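Centrosomal protein of 104 kDa (PDB 5LPH) is required for building cilia and for the structural integrity of the ciliary tip, and binds tubulin and the kinase Nek1, its TOG domain being the part described here. Local coordinates at residues S61-A66 against D103-V108; A66-S71 against F109-K114; M118-Y123 against A168-V173; S198-L203 against E239-I244. All blocks are in the same frame, centred on the assembly; numbering follows the deposited sequence. Where two conformers were deposited one is given.

Contact 1 of 4, residues S61-A66 against D103-V108; sequences SYREDA and DIVTSV
Glu64 and Val108 bring the two backbones closest, their CA atoms 4.8 Å apart: a turn of helix 60-76 lies against the loop and first turn of helix 106-126, with Val105 as the N-cap residue. Arg63 carries the polar half of the contact. Its guanidinium grips the Asp103 carboxylate side-on, one nitrogen to each oxygen, in a salt bridge with NE to OD1 at 2.7 Å and NH2 to OD2 at 3.0 Å. Both oxygens use their syn lone pairs. The two planes are 31° apart, and the twist falls mainly on the NE bond, bent to 137° at the hydrogen, while OD2 lies in the guanidinium plane and its bond is nearly straight at 167°. A bend at chi3 turns the arginine's end toward the carboxylate. Asp103 OD2 also accepts from the backbone N of Val105 at 3.0 Å, on its anti side. Replacing Asp103 by an alanine is likely to leave NE and NH2 of Arg63 without their anionic mate and the loop without its bond to Val105 N. Arg63 NH1 is held separately by the carbonyl of Cys57. Nearer the backbone, Val108 CG2 packs on Arg63 CB and Glu64 N, and Glu64 CG lies 4.0 Å from Ser107 O. Asp103 forms an Asx turn ahead of helix 106-126, and its salt bridge ties that turn to helix 60-76 in the HEAT-type array of a TOG domain.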
loop_
_atom_site.group_PDB
_atom_site.type_symbol
_atom_site.label_atom_id
_atom_site.label_comp_id
_atom_site.label_asym_id
_atom_site.label_seq_id
_atom_site.Cartn_x
_atom_site.Cartn_y
_atom_site.Cartn_z
ATOM N N SER A 61 -20.549 -0.587 14.765
ATOM C CA SER A 61 -20.011 -0.858 16.103
ATOM C C SER A 61 -19.761 -2.351 16.342
ATOM O O SER A 61 -18.901 -2.705 17.153
ATOM C CB SER A 61 -20.916 -0.274 17.199
ATOM O OG SER A 61 -22.249 -0.741 17.083
ATOM N N TYR A 62 -20.507 -3.215 15.648
ATOM C CA TYR A 62 -20.225 -4.652 15.651
ATOM C C TYR A 62 -19.028 -4.984 14.774
ATOM O O TYR A 62 -18.210 -5.815 15.160
ATOM C CB TYR A 62 -21.445 -5.485 15.215
ATOM C CG TYR A 62 -22.648 -5.441 16.148
ATOM C CD1 TYR A 62 -22.583 -4.837 17.422
ATOM C CD2 TYR A 62 -23.855 -6.030 15.766
ATOM C CE1 TYR A 62 -23.686 -4.803 18.259
ATOM C CE2 TYR A 62 -24.964 -6.007 16.606
ATOM C CZ TYR A 62 -24.873 -5.393 17.849
ATOM O OH TYR A 62 -25.951 -5.355 18.696
ATOM N N ARG A 63 -18.931 -4.361 13.599
ATOM C CA ARG A 63 -17.760 -4.551 12.736
ATOM C C ARG A 63 -16.483 -4.116 13.447
ATOM O O ARG A 63 -15.471 -4.819 13.384
ATOM C CB ARG A 63 -17.909 -3.815 11.408
ATOM C CG ARG A 63 -19.025 -4.365 10.537
ATOM C CD ARG A 63 -18.862 -3.959 9.084
ATOM N NE ARG A 63 -18.853 -2.514 8.884
ATOM C CZ ARG A 63 -19.929 -1.720 8.818
ATOM N NH1 ARG A 63 -21.167 -2.185 8.993
ATOM N NH2 ARG A 63 -19.755 -0.419 8.603
ATOM N N GLU A 64 -16.550 -2.990 14.161
ATOM C CA GLU A 64 -15.413 -2.507 14.948
ATOM C C GLU A 64 -15.071 -3.466 16.086
ATOM O O GLU A 64 -13.901 -3.784 16.295
ATOM C CB GLU A 64 -15.680 -1.114 15.529
ATOM C CG GLU A 64 -14.411 -0.423 16.022
ATOM C CD GLU A 64 -14.629 0.637 17.092
ATOM O OE1 GLU A 64 -15.680 0.652 17.769
ATOM O OE2 GLU A 64 -13.708 1.461 17.274
ATOM N N ASP A 65 -16.093 -3.902 16.818
ATOM C CA ASP A 65 -15.921 -4.816 17.951
ATOM C C ASP A 65 -15.288 -6.155 17.552
ATOM O O ASP A 65 -14.462 -6.689 18.288
ATOM C CB ASP A 65 -17.267 -5.073 18.640
ATOM C CG ASP A 65 -17.127 -5.884 19.911
ATOM O OD1 ASP A 65 -16.551 -5.351 20.883
ATOM O OD2 ASP A 65 -17.591 -7.045 19.931
ATOM N N ALA A 66 -15.680 -6.683 16.395
ATOM C CA ALA A 66 -15.089 -7.908 15.860
ATOM C C ALA A 66 -13.574 -7.773 15.687
ATOM O O ALA A 66 -12.827 -8.661 16.089
ATOM C CB ALA A 66 -15.729 -8.276 14.536
ATOM N N ASP A 103 -13.903 -0.329 4.484
ATOM C CA ASP A 103 -15.131 -0.017 5.232
ATOM C C ASP A 103 -15.612 1.416 4.995
ATOM O O ASP A 103 -14.808 2.327 4.819
ATOM C CB ASP A 103 -14.976 -0.259 6.741
ATOM C CG ASP A 103 -16.307 -0.546 7.421
ATOM O OD1 ASP A 103 -16.729 -1.726 7.409
ATOM O OD2 ASP A 103 -16.941 0.395 7.957
ATOM N N ILE A 104 -16.932 1.589 4.998
ATOM C CA ILE A 104 -17.570 2.902 4.802
ATOM C C ILE A 104 -17.597 3.785 6.066
ATOM O O ILE A 104 -18.042 4.930 5.999
ATOM C CB ILE A 104 -19.000 2.758 4.206
ATOM C CG1 ILE A 104 -19.952 2.002 5.158
ATOM C CG2 ILE A 104 -18.933 2.045 2.860
ATOM C CD1 ILE A 104 -21.392 1.939 4.680
ATOM N N VAL A 105 -17.144 3.249 7.204
ATOM C CA VAL A 105 -17.077 3.976 8.469
ATOM C C VAL A 105 -15.625 4.039 8.936
ATOM O O VAL A 105 -14.932 3.018 8.998
ATOM C CB VAL A 105 -17.969 3.312 9.551
ATOM C CG1 VAL A 105 -17.810 3.996 10.906
ATOM C CG2 VAL A 105 -19.430 3.337 9.109
ATOM N N THR A 106 -15.194 5.247 9.286
ATOM C CA THR A 106 -13.805 5.549 9.605
ATOM C C THR A 106 -13.259 4.718 10.761
ATOM O O THR A 106 -12.149 4.204 10.663
ATOM C CB THR A 106 -13.634 7.066 9.877
ATOM O OG1 THR A 106 -13.739 7.770 8.634
ATOM C CG2 THR A 106 -12.284 7.397 10.499
ATOM N N SER A 107 -14.024 4.599 11.848
ATOM C CA SER A 107 -13.602 3.827 13.036
ATOM C C SER A 107 -13.275 2.367 12.751
ATOM O O SER A 107 -12.392 1.803 13.388
ATOM C CB SER A 107 -14.679 3.864 14.117
ATOM O OG SER A 107 -14.749 5.148 14.685
ATOM N N VAL A 108 -14.004 1.765 11.814
ATOM C CA VAL A 108 -13.777 0.377 11.418
ATOM C C VAL A 108 -12.492 0.296 10.588
ATOM O O VAL A 108 -11.678 -0.595 10.810
ATOM C CB VAL A 108 -14.965 -0.196 10.607
ATOM C CG1 VAL A 108 -14.686 -1.633 10.175
ATOM C CG2 VAL A 108 -16.256 -0.120 11.418
#

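Contact 2 of 4, residues A66-S71 against F109-K114; sequences ALLALS and FQASLK
Leu67 and Leu68 both pack on the methyl of Ala111, one with its CB and the other with a branch. The CB of Leu67 lies 4.3 Å from Ala111 CB, and Leu68 reaches the same Ala111 CB with its CD2, at 4.2 Å. Leu67 has CG anti to its carbonyl carbon (chi1 -66°), an arrangement that carries CD1 past Ala111 to the next residue, where it lies 4.2 Å from Ser112 CB. The CD2 of Leu68 serves two neighbours, since it also touches the aliphatic part of Lys114 at CD, 4.4 Å away. The segments of helix 60-76 and helix 106-126 run 14° from parallel with their axes 9.3 Å apart, the near-parallel side-by-side packing expected of a HEAT-type alpha solenoid, here in a TOG domain. Their separation agrees with the small Ala111 at the interface. Ser112 keeps its hydroxyl within its own helix: OG donates to the carbonyl O of Phe109 at 2.7 Å, tilted 22° from the carbonyl plane, which satisfies a polar group on a buried residue. Helix 83-100 borders the same region, with Ala100 touching both Leu67 and Ser112. On another side of helix 106-126, Phe109 and Leu113 pack against helices 131-147 and 154-169.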
loop_
_atom_site.group_PDB
_atom_site.type_symbol
_atom_site.label_atom_id
_atom_site.label_comp_id
_atom_site.label_asym_id
_atom_site.label_seq_id
_atom_site.Cartn_x
_atom_site.Cartn_y
_atom_site.Cartn_z
ATOM N N ALA A 66 -15.680 -6.683 16.395
ATOM C CA ALA A 66 -15.089 -7.908 15.860
ATOM C C ALA A 66 -13.574 -7.773 15.687
ATOM O O ALA A 66 -12.827 -8.661 16.089
ATOM C CB ALA A 66 -15.729 -8.276 14.536
ATOM N N LEU A 67 -13.138 -6.656 15.103
ATOM C CA LEU A 67 -11.714 -6.405 14.870
ATOM C C LEU A 67 -10.937 -6.210 16.163
ATOM O O LEU A 67 -9.831 -6.724 16.294
ATOM C CB LEU A 67 -11.512 -5.219 13.922
ATOM C CG LEU A 67 -12.024 -5.502 12.506
ATOM C CD1 LEU A 67 -12.207 -4.217 11.715
ATOM C CD2 LEU A 67 -11.094 -6.440 11.764
ATOM N N LEU A 68 -11.514 -5.482 17.115
ATOM C CA LEU A 68 -10.891 -5.305 18.435
ATOM C C LEU A 68 -10.877 -6.608 19.247
ATOM O O LEU A 68 -9.922 -6.869 19.964
ATOM C CB LEU A 68 -11.576 -4.185 19.233
ATOM C CG LEU A 68 -11.583 -2.768 18.627
ATOM C CD1 LEU A 68 -12.348 -1.803 19.528
ATOM C CD2 LEU A 68 -10.176 -2.246 18.352
ATOM N N ALA A 69 -11.928 -7.418 19.132
ATOM C CA ALA A 69 -11.971 -8.743 19.774
ATOM C C ALA A 69 -10.919 -9.688 19.189
ATOM O O ALA A 69 -10.250 -10.420 19.919
ATOM C CB ALA A 69 -13.354 -9.363 19.630
ATOM N N LEU A 70 -10.780 -9.656 17.868
ATOM C CA LEU A 70 -9.784 -10.452 17.158
ATOM C C LEU A 70 -8.366 -10.038 17.563
ATOM O O LEU A 70 -7.492 -10.887 17.740
ATOM C CB LEU A 70 -9.988 -10.294 15.647
ATOM C CG LEU A 70 -9.292 -11.252 14.689
ATOM C CD1 LEU A 70 -9.525 -12.709 15.069
ATOM C CD2 LEU A 70 -9.789 -10.989 13.277
ATOM N N SER A 71 -8.162 -8.729 17.715
ATOM C CA SER A 71 -6.906 -8.166 18.214
ATOM C C SER A 71 -6.516 -8.746 19.582
ATOM O O SER A 71 -5.380 -9.175 19.767
ATOM C CB SER A 71 -7.003 -6.635 18.274
ATOM O OG SER A 71 -5.772 -6.038 18.627
ATOM N N PHE A 109 -12.339 1.220 9.634
ATOM C CA PHE A 109 -11.115 1.368 8.827
ATOM C C PHE A 109 -9.875 1.511 9.713
ATOM O O PHE A 109 -8.886 0.808 9.508
ATOM C CB PHE A 109 -11.256 2.567 7.863
ATOM C CG PHE A 109 -9.965 3.019 7.221
ATOM C CD1 PHE A 109 -9.375 2.277 6.202
ATOM C CD2 PHE A 109 -9.362 4.212 7.608
ATOM C CE1 PHE A 109 -8.199 2.701 5.601
ATOM C CE2 PHE A 109 -8.185 4.645 7.006
ATOM C CZ PHE A 109 -7.603 3.886 6.001
ATOM N N GLN A 110 -9.961 2.383 10.716
ATOM C CA GLN A 110 -8.859 2.613 11.664
ATOM C C GLN A 110 -8.528 1.401 12.544
ATOM O O GLN A 110 -7.353 1.117 12.799
ATOM C CB GLN A 110 -9.152 3.836 12.542
ATOM C CG GLN A 110 -8.712 5.151 11.902
ATOM C CD GLN A 110 -9.446 6.380 12.421
ATOM O OE1 GLN A 110 -9.632 7.368 11.695
ATOM N NE2 GLN A 110 -9.873 6.327 13.674
ATOM N N ALA A 111 -9.560 0.697 13.005
ATOM C CA ALA A 111 -9.374 -0.531 13.785
ATOM C C ALA A 111 -8.688 -1.629 12.970
ATOM O O ALA A 111 -7.912 -2.399 13.521
ATOM C CB ALA A 111 -10.705 -1.034 14.337
ATOM N N SER A 112 -8.971 -1.697 11.669
ATOM C CA SER A 112 -8.315 -2.671 10.788
ATOM C C SER A 112 -6.809 -2.395 10.640
ATOM O O SER A 112 -6.019 -3.335 10.576
ATOM C CB SER A 112 -8.984 -2.726 9.411
ATOM O OG SER A 112 -8.557 -1.666 8.569
ATOM N N LEU A 113 -6.421 -1.118 10.609
ATOM C CA LEU A 113 -5.002 -0.741 10.541
ATOM C C LEU A 113 -4.259 -1.071 11.838
ATOM O O LEU A 113 -3.130 -1.550 11.805
ATOM C CB LEU A 113 -4.835 0.746 10.189
ATOM C CG LEU A 113 -5.425 1.220 8.856
ATOM C CD1 LEU A 113 -5.074 2.678 8.607
ATOM C CD2 LEU A 113 -4.954 0.365 7.693
ATOM N N LYS A 114 -4.905 -0.826 12.973
ATOM C CA LYS A 114 -4.371 -1.198 14.285
ATOM C C LYS A 114 -4.137 -2.716 14.381
ATOM O O LYS A 114 -3.090 -3.160 14.851
ATOM C CB LYS A 114 -5.337 -0.724 15.375
ATOM C CG LYS A 114 -4.956 -1.068 16.804
ATOM C CD LYS A 114 -6.072 -0.672 17.765
ATOM C CE LYS A 114 -5.847 -1.236 19.161
ATOM N NZ LYS A 114 -4.728 -0.546 19.858
#

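Contact 3 of 4, residues M118-Y123 against A168-V173; sequences MIITQY and ALFKEV
This is a partly buried contact, part apolar and part hydroxyl over ring, between helix 106-126 and the junction of helices 154-169 and 171-174, with no hydrogen bond across it. Thr121 sets its hydroxyl over one face of the Phe170 ring: OG1 stands 3.3 Å above the plane, offset toward the rim, and comes within 3.4 Å of CE2. The threonine side chain crosses the ring's side chain at about a right angle. Beside it, the CG2 branch of Ile120 meets Val173 CG2 at 3.8 Å and lies 4.3 Å from Phe170 CD2, approaching the ring obliquely. The Ile120 torsion (chi1 -64°) places that methyl anti to the backbone N, where it serves both partners. Segment 168-173 belongs to the first HEAT repeat, and Phe170 is the N-cap residue of the short helix 171-174. A glycine at Phe170 would probably open a gap beside Ile120 CG2 and leave Thr121 OG1 without the ring beneath it. Helix 106-126 widens here into a pi-type turn, in which the carbonyl O of Met118, a selenomethionine, accepts from the backbone N of both Gln122, at 2.9 Å, and Tyr123, at 3.0 Å. Helix 131-147 adjoins the contact, its Cys137 touching Ile120 and its Thr134 and Val138 touching Val173.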
loop_
_atom_site.group_PDB
_atom_site.type_symbol
_atom_site.label_atom_id
_atom_site.label_comp_id
_atom_site.label_asym_id
_atom_site.label_seq_id
_atom_site.Cartn_x
_atom_site.Cartn_y
_atom_site.Cartn_z
HETATM N N MSE A 118 -0.472 -4.708 14.472
HETATM C CA MSE A 118 -0.196 -5.667 15.552
HETATM C C MSE A 118 0.241 -7.002 14.994
HETATM O O MSE A 118 1.133 -7.639 15.541
HETATM C CB MSE A 118 -1.417 -5.844 16.459
HETATM C CG MSE A 118 -1.173 -6.860 17.587
HETATM SE SE MSE A 118 -1.702 -8.656 16.954
HETATM C CE MSE A 118 -3.600 -8.186 17.095
ATOM N N ILE A 119 -0.397 -7.453 13.912
ATOM C CA ILE A 119 -0.050 -8.739 13.286
ATOM C C ILE A 119 1.390 -8.734 12.747
ATOM O O ILE A 119 2.151 -9.668 13.001
ATOM C CB ILE A 119 -1.047 -9.129 12.161
ATOM C CG1 ILE A 119 -2.414 -9.476 12.761
ATOM C CG2 ILE A 119 -0.546 -10.333 11.369
ATOM C CD1 ILE A 119 -3.555 -9.421 11.770
ATOM N N ILE A 120 1.751 -7.690 12.005
ATOM C CA ILE A 120 3.084 -7.595 11.399
ATOM C C ILE A 120 4.181 -7.343 12.446
ATOM O O ILE A 120 5.230 -7.971 12.389
ATOM C CB ILE A 120 3.134 -6.517 10.286
ATOM C CG1 ILE A 120 2.212 -6.906 9.124
ATOM C CG2 ILE A 120 4.565 -6.323 9.778
ATOM C CD1 ILE A 120 1.842 -5.756 8.209
ATOM N N THR A 121 3.923 -6.437 13.389
ATOM C CA THR A 121 4.942 -5.912 14.317
ATOM C C THR A 121 5.040 -6.633 15.670
ATOM O O THR A 121 6.068 -6.529 16.340
ATOM C CB THR A 121 4.677 -4.383 14.511
ATOM O OG1 THR A 121 4.862 -3.730 13.252
ATOM C CG2 THR A 121 5.540 -3.658 15.579
ATOM N N GLN A 122 3.996 -7.356 16.076
ATOM C CA GLN A 122 3.970 -8.002 17.400
ATOM C C GLN A 122 3.750 -9.516 17.349
ATOM O O GLN A 122 4.516 -10.266 17.947
ATOM C CB GLN A 122 2.912 -7.343 18.289
ATOM C CG GLN A 122 3.026 -5.823 18.359
ATOM C CD GLN A 122 2.135 -5.214 19.428
ATOM O OE1 GLN A 122 1.181 -4.490 19.123
ATOM N NE2 GLN A 122 2.431 -5.517 20.688
ATOM N N TYR A 123 2.708 -9.952 16.646
ATOM C CA TYR A 123 2.330 -11.371 16.567
ATOM C C TYR A 123 3.376 -12.211 15.843
ATOM O O TYR A 123 3.797 -13.249 16.351
ATOM C CB TYR A 123 0.982 -11.489 15.852
ATOM C CG TYR A 123 0.371 -12.875 15.722
ATOM C CD1 TYR A 123 -0.452 -13.399 16.722
ATOM C CD2 TYR A 123 0.548 -13.627 14.562
ATOM C CE1 TYR A 123 -1.048 -14.647 16.584
ATOM C CE2 TYR A 123 -0.044 -14.872 14.416
ATOM C CZ TYR A 123 -0.840 -15.378 15.428
ATOM O OH TYR A 123 -1.427 -16.616 15.265
ATOM N N ALA A 168 6.184 0.334 5.135
ATOM C CA ALA A 168 7.363 0.288 4.262
ATOM C C ALA A 168 8.702 0.415 5.005
ATOM O O ALA A 168 9.724 -0.091 4.524
ATOM C CB ALA A 168 7.265 1.350 3.177
ATOM N N LEU A 169 8.686 1.093 6.158
ATOM C CA LEU A 169 9.882 1.301 6.981
ATOM C C LEU A 169 10.017 0.368 8.208
ATOM O O LEU A 169 11.067 0.380 8.853
ATOM C CB LEU A 169 9.970 2.784 7.394
ATOM C CG LEU A 169 10.336 3.736 6.232
ATOM C CD1 LEU A 169 9.777 5.161 6.309
ATOM C CD2 LEU A 169 11.851 3.749 6.088
ATOM N N PHE A 170 8.999 -0.439 8.523
ATOM C CA PHE A 170 9.163 -1.535 9.498
ATOM C C PHE A 170 10.246 -2.488 8.990
ATOM O O PHE A 170 10.227 -2.899 7.828
ATOM C CB PHE A 170 7.869 -2.363 9.701
ATOM C CG PHE A 170 6.722 -1.635 10.421
ATOM C CD1 PHE A 170 6.897 -0.541 11.305
ATOM C CD2 PHE A 170 5.420 -2.090 10.214
ATOM C CE1 PHE A 170 5.791 0.063 11.916
ATOM C CE2 PHE A 170 4.324 -1.487 10.816
ATOM C CZ PHE A 170 4.508 -0.414 11.671
ATOM N N LYS A 171 11.165 -2.852 9.881
ATOM C CA LYS A 171 12.388 -3.593 9.526
ATOM C C LYS A 171 12.111 -4.856 8.693
ATOM O O LYS A 171 12.697 -5.052 7.614
ATOM C CB LYS A 171 13.166 -3.933 10.818
ATOM C CG LYS A 171 13.661 -2.708 11.584
ATOM C CD LYS A 171 14.546 -3.085 12.761
ATOM C CE LYS A 171 15.066 -1.842 13.471
ATOM N NZ LYS A 171 15.951 -2.185 14.619
ATOM N N GLU A 172 11.162 -5.661 9.162
ATOM C CA GLU A 172 10.829 -6.933 8.514
ATOM C C GLU A 172 10.225 -6.752 7.118
ATOM O O GLU A 172 10.493 -7.546 6.214
ATOM C CB GLU A 172 9.860 -7.757 9.370
ATOM C CG GLU A 172 10.268 -8.018 10.804
ATOM C CD GLU A 172 9.685 -7.024 11.808
ATOM O OE1 GLU A 172 9.514 -5.830 11.466
ATOM O OE2 GLU A 172 9.399 -7.442 12.948
ATOM N N VAL A 173 9.418 -5.708 6.946
ATOM C CA VAL A 173 8.765 -5.427 5.662
ATOM C C VAL A 173 9.721 -4.755 4.674
ATOM O O VAL A 173 9.691 -5.067 3.478
ATOM C CB VAL A 173 7.500 -4.562 5.861
ATOM C CG1 VAL A 173 6.881 -4.157 4.525
ATOM C CG2 VAL A 173 6.491 -5.319 6.712
#

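Contact 4 of 4, residues S198-L203 against E239-I244; sequences SQMGLL and ETAVRI
Met200, a selenomethionine in the crystal, and Ile244 have the most surface buried in this contact between near-parallel helices of a HEAT-repeat solenoid, and Thr240 follows. The segment of helix 193-210 runs 12° from parallel to that of helix 235-252, which lies in the second HEAT repeat, and the axes are 11.0 Å apart. That spacing is bridged by side chains rather than by close backbones: the nearest CA atoms, those of Met200 and Thr240, are 7.5 Å apart. Met200 spans the gap. With CG anti to the carbonyl carbon (chi1 -85°) and chi2 extended, the chain reaches across to the facing helix and then bends at chi3 (131°). The selenium passes obliquely beside Thr240, Met200 SE to Thr240 CB 4.0 Å, and the bend lays the terminal methyl against Ala241, with Met200 CE 3.8 Å from Ala241 CB. Thr240 offers carbon to this contact, while its OG1 hydrogen-bonds to the carbonyl of Glu236 in its own helix. Ile244, one turn further along, brings CD1 to 4.4 Å from Leu203 CD2, methyl to methyl; the same CD1 is as far from the carbonyl oxygen of Met200. Helix 219-229 packs alongside, with Ala229 touching Met200, Phe225 touching Leu203 and Ser226 touching Ile244. No hydrogen bond links the two segments. The shortest approach of all is made by the selenomethionine methyl: Met200 CE comes to 3.5 Å from the backbone N of Ala241.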
loop_
_atom_site.group_PDB
_atom_site.type_symbol
_atom_site.label_atom_id
_atom_site.label_comp_id
_atom_site.label_asym_id
_atom_site.label_seq_id
_atom_site.Cartn_x
_atom_site.Cartn_y
_atom_site.Cartn_z
ATOM N N SER A 198 -1.594 10.622 -4.996
ATOM C CA SER A 198 -1.188 9.894 -3.789
ATOM C C SER A 198 -0.047 8.914 -4.057
ATOM O O SER A 198 0.888 8.835 -3.270
ATOM C CB SER A 198 -2.369 9.145 -3.162
ATOM O OG SER A 198 -3.313 10.041 -2.587
ATOM N N GLN A 199 -0.132 8.172 -5.158
ATOM C CA GLN A 199 0.922 7.224 -5.532
ATOM C C GLN A 199 2.259 7.940 -5.775
ATOM O O GLN A 199 3.309 7.485 -5.330
ATOM C CB GLN A 199 0.518 6.420 -6.772
ATOM C CG GLN A 199 1.502 5.309 -7.112
ATOM C CD GLN A 199 1.020 4.361 -8.198
ATOM O OE1 GLN A 199 -0.175 4.229 -8.451
ATOM N NE2 GLN A 199 1.963 3.684 -8.841
HETATM N N MSE A 200 2.196 9.062 -6.478
HETATM C CA MSE A 200 3.378 9.882 -6.751
HETATM C C MSE A 200 3.981 10.485 -5.517
HETATM O O MSE A 200 5.203 10.515 -5.376
HETATM C CB MSE A 200 2.983 10.969 -7.734
HETATM C CG MSE A 200 3.089 10.391 -9.104
HETATM SE SE MSE A 200 2.348 11.667 -10.379
HETATM C CE MSE A 200 3.927 11.525 -11.574
ATOM N N GLY A 201 3.128 10.977 -4.620
ATOM C CA GLY A 201 3.562 11.475 -3.320
ATOM C C GLY A 201 4.278 10.423 -2.494
ATOM O O GLY A 201 5.327 10.696 -1.918
ATOM N N LEU A 202 3.702 9.224 -2.436
ATOM C CA LEU A 202 4.315 8.096 -1.725
ATOM C C LEU A 202 5.639 7.658 -2.348
ATOM O O LEU A 202 6.586 7.350 -1.626
ATOM C CB LEU A 202 3.369 6.892 -1.675
ATOM C CG LEU A 202 2.250 6.974 -0.642
ATOM C CD1 LEU A 202 1.146 5.973 -0.963
ATOM C CD2 LEU A 202 2.799 6.739 0.754
ATOM N N LEU A 203 5.687 7.629 -3.681
ATOM C CA LEU A 203 6.901 7.287 -4.409
ATOM C C LEU A 203 8.026 8.256 -4.063
ATOM O O LEU A 203 9.093 7.825 -3.629
ATOM C CB LEU A 203 6.645 7.287 -5.918
ATOM C CG LEU A 203 7.830 7.041 -6.859
ATOM C CD1 LEU A 203 8.585 5.776 -6.500
ATOM C CD2 LEU A 203 7.325 6.953 -8.287
ATOM N N GLU A 239 3.248 17.263 -14.462
ATOM C CA GLU A 239 4.129 18.213 -13.779
ATOM C C GLU A 239 4.944 17.564 -12.645
ATOM O O GLU A 239 6.107 17.908 -12.450
ATOM C CB GLU A 239 3.328 19.411 -13.251
ATOM C CG GLU A 239 4.181 20.587 -12.781
ATOM C CD GLU A 239 3.364 21.734 -12.195
ATOM O OE1 GLU A 239 2.125 21.616 -12.070
ATOM O OE2 GLU A 239 3.971 22.769 -11.846
ATOM N N THR A 240 4.340 16.639 -11.901
ATOM C CA THR A 240 5.047 15.935 -10.816
ATOM C C THR A 240 6.083 14.944 -11.371
ATOM O O THR A 240 7.143 14.742 -10.775
ATOM C CB THR A 240 4.082 15.185 -9.864
ATOM O OG1 THR A 240 2.943 16.000 -9.559
ATOM C CG2 THR A 240 4.793 14.791 -8.554
ATOM N N ALA A 241 5.775 14.320 -12.506
ATOM C CA ALA A 241 6.737 13.440 -13.197
ATOM C C ALA A 241 8.019 14.189 -13.569
ATOM O O ALA A 241 9.131 13.667 -13.388
ATOM C CB ALA A 241 6.108 12.831 -14.436
ATOM N N VAL A 242 7.852 15.416 -14.068
ATOM C CA VAL A 242 8.982 16.298 -14.378
ATOM C C VAL A 242 9.838 16.493 -13.123
ATOM O O VAL A 242 11.050 16.288 -13.167
ATOM C CB VAL A 242 8.505 17.658 -14.956
ATOM C CG1 VAL A 242 9.633 18.684 -14.998
ATOM C CG2 VAL A 242 7.904 17.471 -16.347
ATOM N N ARG A 243 9.196 16.858 -12.011
ATOM C CA ARG A 243 9.889 17.075 -10.727
ATOM C C ARG A 243 10.689 15.861 -10.225
ATOM O O ARG A 243 11.778 16.030 -9.678
ATOM C CB ARG A 243 8.901 17.533 -9.645
ATOM C CG ARG A 243 8.372 18.955 -9.834
ATOM C CD ARG A 243 7.184 19.257 -8.932
ATOM N NE ARG A 243 7.559 19.273 -7.510
ATOM C CZ ARG A 243 6.912 18.609 -6.548
ATOM N NH1 ARG A 243 5.840 17.874 -6.828
ATOM N NH2 ARG A 243 7.336 18.687 -5.289
ATOM N N ILE A 244 10.157 14.652 -10.416
ATOM C CA ILE A 244 10.863 13.413 -10.025
ATOM C C ILE A 244 12.054 13.127 -10.942
ATOM O O ILE A 244 13.122 12.730 -10.466
ATOM C CB ILE A 244 9.928 12.182 -9.988
ATOM C CG1 ILE A 244 8.858 12.380 -8.910
ATOM C CG2 ILE A 244 10.721 10.902 -9.707
ATOM C CD1 ILE A 244 7.830 11.274 -8.826
#

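In the fold
All four contacts lie within the TOG domain. Contacts 1 and 2 share Ala66 and the pair of helices 60-76 and 106-126; their segments alternate along the chain and their centres are 8 Å apart. Contact 3 follows on the same helix 106-126, its centre about 16 Å from that of contact 2. Helix 106-126 thus packs on helix 60-76 and, further along, also meets the junction at 168-173. Contact 4 comes last, on helices 193-210 and 235-252, across the chain's centre and about 26 Å from contact 3, centre to centre. Contacts 1 and 2 interleave, and contacts 3 and 4 follow in series, along an elongated, all-helical HEAT-repeat array.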